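Local coordinates for AtxE2 (PDB 5TXE), which hydrolyses the isopeptide bond of the lasso peptides astexin-2 and astexin-3, recognising their knotted shape and converting them into linear peptides, at residues Leu431-Val436 with Gly514-Ala519; Glu451-Pro456 with Ala648-Thr653; Ala546-Cys551 with Leu602-Ala607; Val593-Leu598 with Gln622-Pro627; Phe657-Met662 with Arg677-Arg682. The protein carries 1 engineered substitution. One frame throughout, in Å; residues are numbered along the deposited sequence.

Interaction 1. Residues Leu431-Val436 with Gly514-Ala519; sequences LPLVIV and GVIDPA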
# COMPACT_ATOMS: atom_id res chain seq x y z
N LEU A 431 -0.01 25.40 -16.98
CA LEU A 431 -1.13 24.77 -16.22
C LEU A 431 -1.04 24.92 -14.68
O LEU A 431 0.02 25.06 -14.14
CB LEU A 431 -1.16 23.29 -16.51
CG LEU A 431 -1.45 22.96 -17.97
CD1 LEU A 431 -1.14 21.51 -18.18
CD2 LEU A 431 -2.90 23.23 -18.38
N PRO A 432 -2.19 24.88 -13.99
CA PRO A 432 -2.12 24.64 -12.55
C PRO A 432 -1.66 23.20 -12.31
O PRO A 432 -1.84 22.32 -13.14
CB PRO A 432 -3.54 24.87 -12.09
CG PRO A 432 -4.38 24.45 -13.26
CD PRO A 432 -3.58 24.90 -14.49
N LEU A 433 -0.98 23.00 -11.21
CA LEU A 433 -0.40 21.73 -10.88
C LEU A 433 -0.99 21.17 -9.60
O LEU A 433 -1.16 21.90 -8.59
CB LEU A 433 1.08 21.96 -10.65
CG LEU A 433 1.91 20.73 -10.23
CD1 LEU A 433 1.94 19.63 -11.25
CD2 LEU A 433 3.34 21.14 -9.90
N VAL A 434 -1.21 19.87 -9.59
CA VAL A 434 -1.58 19.16 -8.36
C VAL A 434 -0.57 18.05 -8.12
O VAL A 434 -0.27 17.26 -9.02
CB VAL A 434 -2.99 18.57 -8.46
CG1 VAL A 434 -3.28 17.69 -7.26
CG2 VAL A 434 -4.01 19.69 -8.60
N ILE A 435 -0.07 17.97 -6.90
CA ILE A 435 0.91 16.96 -6.51
C ILE A 435 0.22 15.85 -5.71
O ILE A 435 -0.48 16.13 -4.72
CB ILE A 435 2.02 17.59 -5.68
CG1 ILE A 435 2.71 18.70 -6.49
CG2 ILE A 435 3.01 16.55 -5.30
CD1 ILE A 435 3.62 19.57 -5.64
N VAL A 436 0.40 14.61 -6.19
CA VAL A 436 -0.10 13.40 -5.57
C VAL A 436 1.13 12.60 -5.09
O VAL A 436 2.09 12.46 -5.84
CB VAL A 436 -0.93 12.60 -6.53
CG1 VAL A 436 -1.40 11.30 -5.94
CG2 VAL A 436 -2.09 13.40 -6.99
N GLY A 514 8.13 25.78 -18.58
CA GLY A 514 6.94 26.46 -19.02
C GLY A 514 5.70 25.59 -18.96
O GLY A 514 4.69 25.89 -19.60
N VAL A 515 5.74 24.50 -18.20
CA VAL A 515 4.58 23.60 -18.10
C VAL A 515 3.54 24.05 -17.03
O VAL A 515 2.34 23.83 -17.17
CB VAL A 515 5.05 22.18 -17.80
CG1 VAL A 515 3.87 21.25 -17.58
CG2 VAL A 515 5.92 21.70 -18.93
N ILE A 516 3.98 24.70 -15.97
CA ILE A 516 3.08 25.02 -14.85
C ILE A 516 3.20 26.44 -14.40
O ILE A 516 4.22 27.10 -14.62
CB ILE A 516 3.38 24.17 -13.62
CG1 ILE A 516 4.83 24.35 -13.18
CG2 ILE A 516 3.19 22.70 -13.92
CD1 ILE A 516 5.02 24.63 -11.72
N ASP A 517 2.15 26.92 -13.75
CA ASP A 517 2.18 28.23 -13.11
C ASP A 517 2.50 28.01 -11.64
O ASP A 517 1.67 27.43 -10.92
CB ASP A 517 0.79 28.85 -13.29
CG ASP A 517 0.62 30.14 -12.57
OD1 ASP A 517 1.56 30.57 -11.86
OD2 ASP A 517 -0.49 30.72 -12.72
N PRO A 518 3.65 28.50 -11.17
CA PRO A 518 4.09 28.15 -9.83
C PRO A 518 3.29 28.82 -8.71
O PRO A 518 3.40 28.40 -7.55
CB PRO A 518 5.55 28.63 -9.79
CG PRO A 518 5.58 29.74 -10.83
CD PRO A 518 4.67 29.28 -11.91
N ALA A 519 2.51 29.83 -9.06
CA ALA A 519 1.61 30.42 -8.09
C ALA A 519 0.33 29.57 -7.94
O ALA A 519 -0.54 29.97 -7.18
CB ALA A 519 1.22 31.85 -8.54

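Interaction 2. Residues Glu451-Pro456 with Ala648-Thr653; sequences ENPILP and AVYNRT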
# COMPACT_ATOMS: atom_id res chain seq x y z
N GLU A 451 -6.48 7.97 -2.83
CA GLU A 451 -7.28 9.08 -2.34
C GLU A 451 -7.37 10.23 -3.35
O GLU A 451 -8.25 11.08 -3.24
CB GLU A 451 -6.55 9.76 -1.17
CG GLU A 451 -6.87 9.44 0.23
CD GLU A 451 -8.33 9.59 0.68
OE1 GLU A 451 -8.74 10.59 1.43
OE2 GLU A 451 -9.00 8.58 0.39
N ASN A 452 -6.37 10.35 -4.21
CA ASN A 452 -6.26 11.54 -5.04
C ASN A 452 -6.15 11.14 -6.48
O ASN A 452 -5.12 10.63 -6.90
CB ASN A 452 -5.06 12.37 -4.61
CG ASN A 452 -5.25 12.95 -3.20
OD1 ASN A 452 -5.93 13.95 -3.04
ND2 ASN A 452 -4.67 12.28 -2.18
N PRO A 453 -7.21 11.38 -7.26
CA PRO A 453 -7.40 10.68 -8.54
C PRO A 453 -6.60 11.28 -9.74
O PRO A 453 -6.92 12.36 -10.25
CB PRO A 453 -8.89 10.82 -8.77
CG PRO A 453 -9.22 12.11 -8.16
CD PRO A 453 -8.33 12.28 -6.97
N ILE A 454 -5.56 10.58 -10.16
CA ILE A 454 -4.52 11.22 -10.94
C ILE A 454 -5.02 11.48 -12.35
O ILE A 454 -4.99 12.61 -12.82
CB ILE A 454 -3.27 10.32 -10.94
CG1 ILE A 454 -2.62 10.45 -9.59
CG2 ILE A 454 -2.29 10.75 -12.04
CD1 ILE A 454 -1.62 9.36 -9.32
N LEU A 455 -5.54 10.46 -12.99
CA LEU A 455 -5.97 10.64 -14.36
C LEU A 455 -7.17 11.56 -14.45
O LEU A 455 -7.16 12.45 -15.27
CB LEU A 455 -6.21 9.26 -15.04
CG LEU A 455 -4.99 8.28 -15.02
CD1 LEU A 455 -5.32 6.93 -15.70
CD2 LEU A 455 -3.80 8.91 -15.71
N PRO A 456 -8.20 11.38 -13.58
CA PRO A 456 -9.26 12.36 -13.58
C PRO A 456 -8.83 13.79 -13.33
O PRO A 456 -9.38 14.70 -13.92
CB PRO A 456 -10.19 11.85 -12.50
CG PRO A 456 -9.96 10.37 -12.46
CD PRO A 456 -8.50 10.25 -12.67
N ALA A 648 -16.65 9.93 -3.51
CA ALA A 648 -16.98 11.24 -2.98
C ALA A 648 -15.70 12.00 -2.63
O ALA A 648 -15.62 13.16 -2.86
CB ALA A 648 -17.83 11.05 -1.75
N VAL A 649 -14.69 11.31 -2.14
CA VAL A 649 -13.40 11.91 -1.91
C VAL A 649 -12.77 12.43 -3.23
O VAL A 649 -12.36 13.58 -3.33
CB VAL A 649 -12.47 10.91 -1.24
CG1 VAL A 649 -11.01 11.42 -1.21
CG2 VAL A 649 -12.92 10.70 0.19
N TYR A 650 -12.71 11.55 -4.24
CA TYR A 650 -12.25 11.92 -5.58
C TYR A 650 -12.93 13.18 -6.06
O TYR A 650 -12.27 14.13 -6.49
CB TYR A 650 -12.59 10.84 -6.60
CG TYR A 650 -11.76 9.57 -6.61
CD1 TYR A 650 -10.62 9.38 -5.82
CD2 TYR A 650 -12.11 8.53 -7.47
CE1 TYR A 650 -9.90 8.18 -5.86
CE2 TYR A 650 -11.37 7.37 -7.56
CZ TYR A 650 -10.26 7.19 -6.77
OH TYR A 650 -9.57 6.04 -6.95
N ASN A 651 -14.25 13.21 -5.99
CA ASN A 651 -15.01 14.34 -6.56
C ASN A 651 -14.83 15.63 -5.80
O ASN A 651 -14.73 16.69 -6.41
CB ASN A 651 -16.48 14.02 -6.62
CG ASN A 651 -16.81 13.14 -7.80
OD1 ASN A 651 -16.26 13.30 -8.86
ND2 ASN A 651 -17.73 12.23 -7.63
N ARG A 652 -14.79 15.56 -4.48
CA ARG A 652 -14.62 16.76 -3.73
C ARG A 652 -13.18 17.30 -3.89
O ARG A 652 -12.95 18.51 -3.81
CB ARG A 652 -14.95 16.51 -2.27
CG ARG A 652 -15.07 17.80 -1.47
CD ARG A 652 -15.36 17.49 0.00
NE ARG A 652 -16.77 17.15 0.25
CZ ARG A 652 -17.24 15.94 0.51
NH1 ARG A 652 -16.47 14.92 0.49
NH2 ARG A 652 -18.53 15.76 0.74
N THR A 653 -12.22 16.42 -4.00
CA THR A 653 -10.88 16.86 -4.14
C THR A 653 -10.67 17.55 -5.51
O THR A 653 -10.02 18.58 -5.58
CB THR A 653 -9.92 15.70 -3.99
OG1 THR A 653 -9.81 15.41 -2.61
CG2 THR A 653 -8.54 16.06 -4.51
O HOH W 1 -8.28 13.41 -1.79

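Interaction 3. Residues Ala546-Cys551 with Leu602-Ala607; sequences AVTSSC and LLIQSA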
# COMPACT_ATOMS: atom_id res chain seq x y z
N ALA A 546 -4.40 22.80 -0.59
CA ALA A 546 -4.02 21.48 -0.16
C ALA A 546 -5.20 20.63 0.27
O ALA A 546 -6.26 21.17 0.63
CB ALA A 546 -2.99 21.57 0.93
N VAL A 547 -5.01 19.31 0.17
CA VAL A 547 -5.91 18.33 0.64
C VAL A 547 -5.10 17.31 1.40
O VAL A 547 -4.01 16.95 0.97
CB VAL A 547 -6.64 17.64 -0.49
CG1 VAL A 547 -7.56 16.55 0.06
CG2 VAL A 547 -7.48 18.66 -1.27
N THR A 548 -5.60 16.87 2.56
CA THR A 548 -4.97 15.79 3.33
C THR A 548 -6.05 14.82 3.82
O THR A 548 -7.19 15.22 4.01
CB THR A 548 -4.13 16.35 4.49
OG1 THR A 548 -3.51 15.30 5.16
CG2 THR A 548 -4.97 17.06 5.55
N SER A 549 -5.72 13.57 4.03
CA SER A 549 -6.68 12.60 4.55
C SER A 549 -6.69 12.54 6.08
O SER A 549 -7.59 11.97 6.67
CB SER A 549 -6.32 11.23 4.06
OG SER A 549 -5.14 10.82 4.72
N SER A 550 -5.69 13.12 6.70
CA SER A 550 -5.63 13.16 8.13
C SER A 550 -4.90 14.40 8.66
O SER A 550 -4.20 15.09 7.94
CB SER A 550 -4.91 11.92 8.67
OG SER A 550 -3.56 11.90 8.22
N CYS A 551 -5.12 14.66 9.94
CA CYS A 551 -4.47 15.70 10.67
C CYS A 551 -4.53 15.23 12.16
O CYS A 551 -5.45 14.49 12.54
CB CYS A 551 -5.20 17.02 10.40
SG CYS A 551 -4.19 18.50 10.71
N LEU A 602 -7.05 24.52 3.08
CA LEU A 602 -6.81 23.11 3.38
C LEU A 602 -8.14 22.39 3.59
O LEU A 602 -9.00 22.80 4.42
CB LEU A 602 -6.03 23.04 4.66
CG LEU A 602 -5.79 21.64 5.20
CD1 LEU A 602 -4.97 20.82 4.23
CD2 LEU A 602 -5.12 21.67 6.56
N LEU A 603 -8.31 21.32 2.82
CA LEU A 603 -9.38 20.40 2.96
C LEU A 603 -8.90 19.12 3.60
O LEU A 603 -7.95 18.53 3.11
CB LEU A 603 -9.99 20.09 1.63
CG LEU A 603 -11.08 19.03 1.62
CD1 LEU A 603 -12.31 19.51 2.31
CD2 LEU A 603 -11.45 18.74 0.19
N ILE A 604 -9.56 18.69 4.69
CA ILE A 604 -9.22 17.41 5.34
C ILE A 604 -10.39 16.42 5.16
O ILE A 604 -11.52 16.69 5.58
CB ILE A 604 -8.96 17.60 6.85
CG1 ILE A 604 -7.91 18.71 7.09
CG2 ILE A 604 -8.48 16.35 7.53
CD1 ILE A 604 -7.99 19.33 8.48
N GLN A 605 -10.10 15.27 4.57
CA GLN A 605 -11.14 14.30 4.28
C GLN A 605 -10.81 13.11 5.12
O GLN A 605 -10.07 12.20 4.68
CB GLN A 605 -11.17 13.98 2.80
CG GLN A 605 -11.61 15.17 1.97
CD GLN A 605 -12.34 14.80 0.70
OE1 GLN A 605 -13.55 14.45 0.75
NE2 GLN A 605 -11.68 14.97 -0.45
N SER A 606 -11.31 13.11 6.36
CA SER A 606 -10.85 12.15 7.36
C SER A 606 -11.82 11.00 7.60
O SER A 606 -13.02 11.18 7.58
CB SER A 606 -10.64 12.91 8.69
OG SER A 606 -10.10 12.09 9.69
N ALA A 607 -11.27 9.84 7.89
CA ALA A 607 -12.02 8.76 8.51
C ALA A 607 -12.44 9.17 9.91
O ALA A 607 -11.70 9.92 10.56
CB ALA A 607 -11.16 7.52 8.60
O HOH W 2 -8.34 9.57 7.54
O HOH W 3 -7.73 13.18 10.78

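Interaction 4. Residues Val593-Leu598 with Gln622-Pro627; sequences VNASRL and QQARKP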
# COMPACT_ATOMS: atom_id res chain seq x y z
N VAL A 593 0.05 25.41 17.10
CA VAL A 593 1.13 26.41 17.21
C VAL A 593 1.09 27.42 16.06
O VAL A 593 1.17 28.61 16.30
CB VAL A 593 2.50 25.72 17.28
CG1 VAL A 593 3.66 26.70 17.19
CG2 VAL A 593 2.58 24.88 18.55
N ASN A 594 0.91 26.95 14.82
CA ASN A 594 1.06 27.80 13.64
C ASN A 594 -0.22 28.23 12.98
O ASN A 594 -0.19 28.84 11.92
CB ASN A 594 1.90 27.04 12.62
CG ASN A 594 3.31 26.80 13.13
OD1 ASN A 594 4.06 27.77 13.27
ND2 ASN A 594 3.69 25.54 13.42
N ALA A 595 -1.36 28.01 13.62
CA ALA A 595 -2.65 28.35 12.99
C ALA A 595 -2.72 29.74 12.40
O ALA A 595 -3.25 29.95 11.31
CB ALA A 595 -3.79 28.22 13.99
N SER A 596 -2.23 30.72 13.13
CA SER A 596 -2.42 32.12 12.69
C SER A 596 -1.59 32.48 11.45
O SER A 596 -1.88 33.46 10.81
CB SER A 596 -2.19 33.07 13.87
OG SER A 596 -0.87 32.83 14.36
N ARG A 597 -0.61 31.68 11.06
CA ARG A 597 0.11 31.96 9.79
C ARG A 597 -0.13 30.94 8.67
O ARG A 597 0.60 30.83 7.75
CB ARG A 597 1.62 32.05 10.05
CG ARG A 597 2.30 30.80 10.53
CD ARG A 597 3.64 31.28 11.04
NE ARG A 597 4.54 30.29 11.60
CZ ARG A 597 5.43 29.61 10.89
NH1 ARG A 597 5.43 29.74 9.58
NH2 ARG A 597 6.26 28.76 11.49
N LEU A 598 -1.21 30.20 8.78
CA LEU A 598 -1.44 29.15 7.84
C LEU A 598 -2.53 29.63 6.89
O LEU A 598 -3.75 29.40 7.11
CB LEU A 598 -1.84 27.92 8.61
CG LEU A 598 -1.33 26.63 8.02
CD1 LEU A 598 -0.74 25.83 9.16
CD2 LEU A 598 -2.47 25.93 7.25
N GLN A 622 -9.89 27.53 12.61
CA GLN A 622 -11.17 28.26 12.48
C GLN A 622 -11.16 29.51 13.31
O GLN A 622 -11.57 30.58 12.87
CB GLN A 622 -12.38 27.46 12.91
CG GLN A 622 -12.79 26.43 11.90
CD GLN A 622 -14.28 26.03 12.03
OE1 GLN A 622 -14.81 25.91 13.13
NE2 GLN A 622 -14.94 25.84 10.89
N GLN A 623 -10.71 29.41 14.53
CA GLN A 623 -10.62 30.56 15.39
C GLN A 623 -9.73 31.66 14.78
O GLN A 623 -10.00 32.84 14.96
CB GLN A 623 -10.05 30.09 16.69
CG GLN A 623 -9.78 31.17 17.73
CD GLN A 623 -10.71 31.05 18.93
OE1 GLN A 623 -11.71 30.31 18.90
NE2 GLN A 623 -10.39 31.79 19.99
N ALA A 624 -8.68 31.28 14.08
CA ALA A 624 -7.82 32.27 13.43
C ALA A 624 -8.37 32.64 12.07
O ALA A 624 -7.70 33.27 11.31
CB ALA A 624 -6.42 31.74 13.32
N ARG A 625 -9.59 32.20 11.73
CA ARG A 625 -10.24 32.57 10.48
C ARG A 625 -9.44 32.14 9.20
O ARG A 625 -9.36 32.84 8.22
CB ARG A 625 -10.53 34.07 10.50
CG ARG A 625 -11.40 34.52 11.70
CD ARG A 625 -11.66 36.03 11.78
NE ARG A 625 -12.05 36.55 10.46
CZ ARG A 625 -13.30 36.57 9.95
NH1 ARG A 625 -14.36 36.15 10.65
NH2 ARG A 625 -13.49 37.04 8.71
N LYS A 626 -8.94 30.94 9.20
CA LYS A 626 -8.28 30.39 8.06
C LYS A 626 -9.23 29.57 7.23
O LYS A 626 -10.22 29.03 7.75
CB LYS A 626 -7.07 29.55 8.54
CG LYS A 626 -6.16 30.37 9.44
CD LYS A 626 -5.67 31.66 8.73
CE LYS A 626 -4.78 32.50 9.61
NZ LYS A 626 -4.24 33.72 8.93
N PRO A 627 -8.93 29.43 5.93
CA PRO A 627 -9.78 28.65 5.03
C PRO A 627 -9.55 27.14 5.07
O PRO A 627 -8.96 26.58 4.17
CB PRO A 627 -9.42 29.19 3.66
CG PRO A 627 -8.00 29.66 3.81
CD PRO A 627 -7.80 30.06 5.23

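Interaction 5. Residues Phe657-Met662 with Arg677-Arg682; sequences FRFWLM and RWRALR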
# COMPACT_ATOMS: atom_id res chain seq x y z
N PHE A 657 -9.71 21.66 -5.89
CA PHE A 657 -8.64 22.23 -6.72
C PHE A 657 -9.15 23.07 -7.91
O PHE A 657 -8.59 24.12 -8.20
CB PHE A 657 -7.68 21.17 -7.15
CG PHE A 657 -6.76 20.69 -6.05
CD1 PHE A 657 -6.06 21.57 -5.30
CD2 PHE A 657 -6.70 19.37 -5.73
CE1 PHE A 657 -5.26 21.13 -4.26
CE2 PHE A 657 -5.88 18.90 -4.72
CZ PHE A 657 -5.14 19.78 -4.00
N ARG A 658 -10.25 22.69 -8.53
CA ARG A 658 -10.85 23.55 -9.55
C ARG A 658 -11.28 24.89 -8.99
O ARG A 658 -11.11 25.93 -9.65
CB ARG A 658 -12.06 22.90 -10.21
CG ARG A 658 -11.68 21.75 -11.10
CD ARG A 658 -12.91 21.16 -11.83
NE ARG A 658 -13.33 22.04 -12.90
CZ ARG A 658 -14.56 22.48 -13.14
NH1 ARG A 658 -15.61 22.07 -12.43
NH2 ARG A 658 -14.73 23.31 -14.14
N PHE A 659 -11.81 24.88 -7.77
CA PHE A 659 -12.27 26.10 -7.14
C PHE A 659 -11.09 27.02 -6.83
O PHE A 659 -11.13 28.19 -7.20
CB PHE A 659 -13.13 25.80 -5.87
CG PHE A 659 -13.63 27.04 -5.13
CD1 PHE A 659 -14.77 27.66 -5.50
CD2 PHE A 659 -12.91 27.56 -4.09
CE1 PHE A 659 -15.19 28.81 -4.85
CE2 PHE A 659 -13.34 28.66 -3.40
CZ PHE A 659 -14.48 29.29 -3.78
N TRP A 660 -10.07 26.53 -6.14
CA TRP A 660 -9.03 27.39 -5.67
C TRP A 660 -7.98 27.64 -6.69
O TRP A 660 -7.38 28.71 -6.65
CB TRP A 660 -8.34 26.82 -4.48
CG TRP A 660 -9.25 26.70 -3.28
CD1 TRP A 660 -9.81 25.56 -2.79
CD2 TRP A 660 -9.63 27.76 -2.41
NE1 TRP A 660 -10.51 25.85 -1.64
CE2 TRP A 660 -10.42 27.20 -1.40
CE3 TRP A 660 -9.37 29.14 -2.40
CZ2 TRP A 660 -10.96 27.95 -0.39
CZ3 TRP A 660 -9.92 29.90 -1.41
CH2 TRP A 660 -10.72 29.30 -0.41
N LEU A 661 -7.71 26.69 -7.59
CA LEU A 661 -6.64 26.88 -8.56
C LEU A 661 -7.10 27.28 -9.94
O LEU A 661 -6.29 27.75 -10.68
CB LEU A 661 -5.78 25.64 -8.72
CG LEU A 661 -5.18 25.08 -7.45
CD1 LEU A 661 -4.41 23.80 -7.76
CD2 LEU A 661 -4.27 26.01 -6.70
N MET A 662 -8.38 27.06 -10.29
CA MET A 662 -8.94 27.51 -11.57
C MET A 662 -10.08 28.53 -11.42
O MET A 662 -10.52 29.03 -12.43
CB MET A 662 -9.47 26.32 -12.39
CG MET A 662 -8.39 25.35 -12.89
SD MET A 662 -9.15 23.94 -13.65
CE MET A 662 -7.80 23.03 -14.31
N ARG A 677 -20.22 27.43 1.00
CA ARG A 677 -19.27 27.31 2.07
C ARG A 677 -17.88 27.75 1.61
O ARG A 677 -17.19 28.46 2.30
CB ARG A 677 -19.18 25.85 2.43
CG ARG A 677 -19.69 25.46 3.79
CD ARG A 677 -19.19 24.05 4.07
NE ARG A 677 -20.06 23.19 3.37
CZ ARG A 677 -19.79 22.17 2.58
NH1 ARG A 677 -18.57 21.72 2.30
NH2 ARG A 677 -20.85 21.54 2.09
N TRP A 678 -17.46 27.31 0.43
CA TRP A 678 -16.12 27.59 -0.02
C TRP A 678 -15.97 29.07 -0.42
O TRP A 678 -14.92 29.69 -0.20
CB TRP A 678 -15.73 26.67 -1.16
CG TRP A 678 -15.67 25.22 -0.79
CD1 TRP A 678 -15.82 24.69 0.44
CD2 TRP A 678 -15.45 24.14 -1.67
NE1 TRP A 678 -15.71 23.34 0.39
CE2 TRP A 678 -15.52 22.97 -0.91
CE3 TRP A 678 -15.22 24.04 -3.04
CZ2 TRP A 678 -15.31 21.73 -1.44
CZ3 TRP A 678 -15.02 22.76 -3.58
CH2 TRP A 678 -15.04 21.65 -2.78
N ARG A 679 -17.04 29.68 -0.92
CA ARG A 679 -17.00 31.16 -1.15
C ARG A 679 -16.84 31.90 0.16
O ARG A 679 -16.03 32.84 0.25
CB ARG A 679 -18.22 31.64 -1.93
CG ARG A 679 -18.07 31.26 -3.39
CD ARG A 679 -19.07 31.91 -4.33
NE ARG A 679 -20.33 31.20 -4.25
CZ ARG A 679 -20.75 30.26 -5.10
NH1 ARG A 679 -20.06 29.89 -6.20
NH2 ARG A 679 -21.89 29.68 -4.83
N ALA A 680 -17.50 31.42 1.20
CA ALA A 680 -17.31 32.03 2.50
C ALA A 680 -15.87 31.82 2.99
O ALA A 680 -15.33 32.70 3.67
CB ALA A 680 -18.33 31.50 3.53
N LEU A 681 -15.27 30.66 2.71
CA LEU A 681 -13.89 30.46 3.15
C LEU A 681 -12.95 31.47 2.45
O LEU A 681 -12.03 32.02 3.04
CB LEU A 681 -13.39 29.04 2.85
CG LEU A 681 -14.04 27.90 3.65
CD1 LEU A 681 -13.42 26.59 3.22
CD2 LEU A 681 -13.88 28.06 5.17
N ARG A 682 -13.19 31.65 1.17
CA ARG A 682 -12.46 32.56 0.35
C ARG A 682 -12.55 33.99 0.84
O ARG A 682 -11.56 34.69 0.83
CB ARG A 682 -12.97 32.48 -1.12
CG ARG A 682 -12.02 33.19 -2.11
CD ARG A 682 -12.32 32.81 -3.55
NE ARG A 682 -13.67 33.15 -3.99
CZ ARG A 682 -14.19 32.74 -5.15
NH1 ARG A 682 -13.49 31.96 -5.95
NH2 ARG A 682 -15.42 33.09 -5.50
O HOH W 4 -11.20 30.87 -5.95

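Interaction 1. Residues Leu431-Val436 with Gly514-Ala519
Val515 and Leu431 begin a short parallel beta pairing where the inner strand 431-436 of the mixed alpha/beta hydrolase sheet begins. The chain leaves helix 494-512, runs briefly beside the start of strand 431-436, and then enters strand 521-525, the neighbour of that strand in the sheet. The helix closes in a Schellman motif at Gly514, whose phi is positive. Val515 contributes its carbonyl: Leu431 N donates to Val515 O at 2.8 Å in an almost straight bond, 174° at the hydrogen. Leu431 CB lies 3.6 Å from that same oxygen of Val515. Ile516 is the residue in register with Leu431, their CA atoms 4.4 Å apart, and Leu431 bonds to the residues before and after it, as in a regular parallel bridge. Ile516 CA approaches Leu431 O at 3.1 Å in a CA-H...O contact. Ile516 CG2, anti to the carbonyl carbon of Ile516, meets Leu433 CB at 4.0 Å, and the isoleucine also packs on Ile507 and Leu510 of helix 494-512. Asp517 N then donates to Leu431 O at 2.9 Å. The Asp517 carboxylate turns elsewhere: OD2 forms a salt bridge with Arg520, while OD1 closes an Asx turn, accepting from Ala519 N at 3.0 Å from above the carboxylate plane, 47° out of it.

Interaction 2. Residues Glu451-Pro456 with Ala648-Thr653
Pro453 and Tyr650 bring the two backbones closest, their CA atoms 5.8 Å apart. Pro453 is the N-cap of helix 454-459, whereas Tyr650 sits inside the long helix 643-662, and no direct hydrogen bond joins the segments. The proline lies over one face of the tyrosine ring in a CH-pi contact, Pro453 CB 3.9 Å from the Tyr650 ring centroid and 17° off the normal. Glu451 O comes to the ring edge in its plane, 3.9 Å from Tyr650 CD1, and the phenol OH is hydrogen-bonded to Asp450. The contact thus docks the loop after strand 431-436 onto the long C-terminal helix 643-662 that covers one face of the alpha/beta hydrolase sheet, close to the catalytic machinery: the Glu451 side chain is about 8 Å from that of Glu610, inferred to belong to the charge relay. Val649 CG1, anti to its backbone N (chi1 170°), nestles against Glu451, 3.4 Å from O and 3.6 Å from OE1; OE1 itself is salt-bridged to Lys640. Asn452 OD1 meets Thr653 CG2 at 3.7 Å, the two side chains roughly perpendicular. A water links the two segments, donating to Glu451 O and Asn452 OD1 and accepting from Thr653 OG1 at 2.6 Å.

Interaction 3. Residues Ala546-Cys551 with Leu602-Ala607
Ala546-Thr548 and Leu602-Ile604 pair as adjacent parallel strands in the alpha/beta hydrolase sheet; the second strand leads into Glu610, inferred to be the charge-relay acid. Three backbone hydrogen bonds alternate across the pair: Leu603 N to Ala546 O (3.0 Å), Thr548 N to Leu603 O (2.9 Å) and Gln605 N to Thr548 O (3.0 Å). CA-H...O contacts accompany them. Among the apolar contacts, Val547 CG2 packs against Leu603 CB (4.1 Å) on the face covered by helix 643-662. On the other face Thr548 CG2 meets Ile604 CG1 at 3.7 Å, and Ala546 CB meets Leu602 CD1 at 3.9 Å. The polar contacts gather where the strands end. Thr548 OG1, placed opposite the amide N (chi1 -178°), donates 2.9 Å to Ser550 O on an in-plane lone pair, bridging the turn that leads to the Cys551-Cys552 disulfide. Beyond it, a water accepts from Cys551 N and donates to Ser606 OG at 2.8 Å.

Interaction 4. Residues Val593-Leu598 with Gln622-Pro627
Lys626 NZ is gripped by two groups: it donates to Ser596 O at 3.0 Å and forms a salt bridge with Asp599. The donor stands above the Ser596 carbonyl plane, 51° out of it, rather than on a lone pair. The lysine chain bends at chi2 (-57°) and then runs extended, which lays its methylenes along backbone carbonyls: Lys626 CG is 3.5 Å from both Ala595 O and Leu598 O, and CE is 3.4 Å from Ala595 O. Both segments are helix exits. The first passes from helix 591-594 through a 3-10 turn towards strand 602-607; the second leaves helix 615-623, the longer helix of the beta-alpha-beta crossover from that strand to strand 628-633. Arg625, with positive phi, is the C-prime residue of a Schellman motif, its N bonded to Gln622 O and Lys626 N to Leu621 O. Ala624, the first residue past the helix, points its methyl at the 3-10 turn, CB 4.1 Å from Ser596 CA and 4.4 Å from Ala595 CB.

Interaction 5. Residues Phe657-Met662 with Arg677-Arg682
Aromatic packing between two helices, with an arginine at its exposed margin, joins Phe659 and Trp660 to Trp678, Leu681 and Arg682 at the C-terminal end of the hydrolase domain. The segment axes are 11.6 Å apart and inclined at 32°, a wide spacing bridged by large rings. With chi1 at 179°, the Phe659 ring extends away from its backbone N and across to the other helix. Trp678 CB sits over one face of that ring, 4.0 Å from the Phe659 centroid, and the indole points its edge at the face of the Phe659 ring in an offset edge-to-face pair, centroids 5.9 Å apart and planes at 63°. Trp678 NE1 bonds to Glu629 on strand 628-633. The Arg682 guanidinium lies nearly parallel to the Phe659 ring, with Phe659 CZ over its face and 3.6 Å from NH1. A water links Arg682 NH1 to Phe659 O. Trp660 meets Leu681 CB with its edge, CZ2 to CB 4.2 Å, while its CH2 rests 4.0 Å from Arg682 CB. Helix 643-662 is the long helix near the C-terminus that covers one side of an alpha/beta hydrolase sheet, and here the terminal helix 672-684 packs outside it.

Overall arrangement
All five contacts belong to the alpha/beta hydrolase domain. Interactions 1, 2 and 3 are buried; interactions 4 and 5 are only partly so and lie towards the surface. Interactions 1 and 3 join strands of one sheet by backbone hydrogen bonds, whereas 2 and 5 use helix 643-662 and rely on rings; waters also link the segments in 2, 3 and 5. Interaction 4 depends on one lysine between helix ends. Gln605 of interaction 3 bonds to Val649 and Arg652 of interaction 2; interaction 3 comes nearest to the inferred charge-relay residues. Phe657 of interaction 5 packs on Val434 of interaction 1 and Val547 of interaction 3, and Pro627 of interaction 4 bonds to Leu602 and touches Leu681.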